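Local coordinates for uncharacterized protein (Sus scrofa, PDB 5BNF) that is porcine CD38, a disulfide-rich member of the ADP-ribosyl cyclase family, at residues 69-74 against 150-155. Sequence-based numbering, arbitrary orientation.
Sequences VPCDKT and NACGMV
Cys71 and Cys152 join a type II beta turn, Pro70 to Lys73, to the residue just ahead of strand 153-160, one of the inner strands of the four-stranded parallel sheet in this ADP-ribosyl cyclase fold. The disulfide is closed at 2.0 Å between Cys71 SG and Cys152 SG, with a torsion of -93° about the S-S bond. The two sulfurs leave their chains differently: Cys71 SG is anti to its carbonyl carbon (chi1 -58°), whereas Cys152 SG sits between its backbone N and carbonyl carbon (chi1 49°).

Two hydrogen bonds continue the join past the sulfurs. Asp72 N gives its hydrogen to Cys152 O at 3.0 Å, and Asp72 OD1 takes one from Met154 N at 2.9 Å, the N-H coming from above the carboxylate plane rather than within it. Asp72 thus uses backbone and side chain on two residues flanking Gly153, whose CA passes 3.3 Å from Asp72 OD1. A CA-H...O contact from Asp72 CA to Met154 O, 3.1 Å, adds to this pairing.

Just after the turn, Thr74 sets OG1 and CG2 against Ala151 CB, OG1 the nearer at 3.9 Å, and its CB meets Val155 CG1 at 4.2 Å, while Phe147 of helix 135-149 also touches its side chain. Thr74 then pairs through its backbone with Gln156 as the chain enters edge strand 75-77. The side chain of Val155 touches Val186 and Leu189 of strand 186-194. One water links the two segments: it donates to Pro70 O, lies close to Thr74 OG1, and accepts from Cys152 N at 3.1 Å.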
loop_
_atom_site.group_PDB
_atom_site.type_symbol
_atom_site.label_atom_id
_atom_site.label_comp_id
_atom_site.label_asym_id
_atom_site.label_seq_id
_atom_site.Cartn_x
_atom_site.Cartn_y
_atom_site.Cartn_z
ATOM N N VAL A 69 5.362 5.539 11.162
ATOM C CA VAL A 69 4.955 4.512 12.105
ATOM C C VAL A 69 6.116 4.041 12.982
ATOM O O VAL A 69 7.283 4.208 12.631
ATOM C CB VAL A 69 4.323 3.309 11.334
ATOM C CG1 VAL A 69 4.683 3.396 9.856
ATOM C CG2 VAL A 69 4.816 1.981 11.897
ATOM N N PRO A 70 5.801 3.473 14.156
ATOM C CA PRO A 70 6.832 2.980 15.071
ATOM C C PRO A 70 7.714 1.942 14.399
ATOM O O PRO A 70 7.254 1.183 13.546
ATOM C CB PRO A 70 6.018 2.369 16.204
ATOM C CG PRO A 70 4.823 3.251 16.255
ATOM C CD PRO A 70 4.472 3.410 14.792
ATOM N N CYS A 71 8.983 1.909 14.782
ATOM C CA CYS A 71 9.893 0.935 14.219
ATOM C C CYS A 71 9.441 -0.437 14.682
ATOM O O CYS A 71 8.758 -0.557 15.699
ATOM C CB CYS A 71 11.314 1.209 14.695
ATOM S SG CYS A 71 11.878 2.879 14.247
ATOM N N ASP A 72 9.803 -1.466 13.925
ATOM C CA ASP A 72 9.441 -2.836 14.270
ATOM C C ASP A 72 7.963 -3.109 14.062
ATOM O O ASP A 72 7.521 -4.249 14.159
ATOM C CB ASP A 72 9.790 -3.123 15.731
ATOM C CG ASP A 72 11.281 -3.089 15.998
ATOM O OD1 ASP A 72 12.047 -2.685 15.098
ATOM O OD2 ASP A 72 11.685 -3.464 17.118
ATOM N N LYS A 73 7.203 -2.063 13.773
ATOM C CA LYS A 73 5.764 -2.191 13.585
ATOM C C LYS A 73 5.304 -2.342 12.134
ATOM O O LYS A 73 4.200 -2.826 11.884
ATOM C CB LYS A 73 5.069 -0.991 14.223
ATOM C CG LYS A 73 5.291 -0.873 15.722
ATOM C CD LYS A 73 4.267 -1.682 16.504
ATOM C CE LYS A 73 4.936 -2.731 17.382
ATOM N NZ LYS A 73 5.889 -2.131 18.369
ATOM N N THR A 74 6.148 -1.940 11.185
ATOM C CA THR A 74 5.817 -2.036 9.762
ATOM C C THR A 74 5.624 -3.466 9.278
ATOM O O THR A 74 6.529 -4.298 9.362
ATOM C CB THR A 74 6.897 -1.390 8.901
ATOM O OG1 THR A 74 7.024 -0.015 9.264
ATOM C CG2 THR A 74 6.531 -1.484 7.439
ATOM N N ASN A 150 10.034 4.712 4.862
ATOM C CA ASN A 150 9.981 5.158 6.251
ATOM C C ASN A 150 10.027 4.017 7.259
ATOM O O ASN A 150 9.847 4.237 8.461
ATOM C CB ASN A 150 8.708 5.973 6.511
ATOM C CG ASN A 150 8.622 7.224 5.658
ATOM O OD1 ASN A 150 9.594 7.968 5.522
ATOM N ND2 ASN A 150 7.444 7.474 5.096
ATOM N N ALA A 151 10.245 2.799 6.779
ATOM C CA ALA A 151 10.302 1.649 7.673
ATOM C C ALA A 151 11.628 1.654 8.420
ATOM O O ALA A 151 12.662 1.981 7.850
ATOM C CB ALA A 151 10.147 0.358 6.882
ATOM N N CYS A 152 11.584 1.312 9.703
ATOM C CA CYS A 152 12.785 1.265 10.529
ATOM C C CYS A 152 12.749 0.058 11.450
ATOM O O CYS A 152 11.672 -0.438 11.802
ATOM C CB CYS A 152 12.928 2.548 11.362
ATOM S SG CYS A 152 11.430 3.057 12.270
ATOM N N GLY A 153 13.936 -0.409 11.829
ATOM C CA GLY A 153 14.042 -1.558 12.712
ATOM C C GLY A 153 13.810 -2.865 11.986
ATOM O O GLY A 153 14.445 -3.157 10.973
ATOM N N MET A 154 12.887 -3.656 12.504
ATOM C CA MET A 154 12.562 -4.933 11.909
ATOM C C MET A 154 11.217 -4.855 11.192
ATOM O O MET A 154 10.228 -4.394 11.756
ATOM C CB MET A 154 12.528 -6.008 12.996
ATOM C CG MET A 154 12.179 -7.384 12.495
ATOM S SD MET A 154 10.425 -7.704 12.657
ATOM C CE MET A 154 10.383 -8.363 14.318
ATOM N N VAL A 155 11.197 -5.292 9.936
ATOM C CA VAL A 155 9.978 -5.291 9.140
ATOM C C VAL A 155 9.520 -6.722 8.904
ATOM O O VAL A 155 10.323 -7.660 8.920
ATOM C CB VAL A 155 10.185 -4.608 7.763
ATOM C CG1 VAL A 155 10.579 -3.174 7.960
ATOM C CG2 VAL A 155 11.254 -5.340 6.965
HETATM O O HOH W 1 8.710 0.956 10.774
#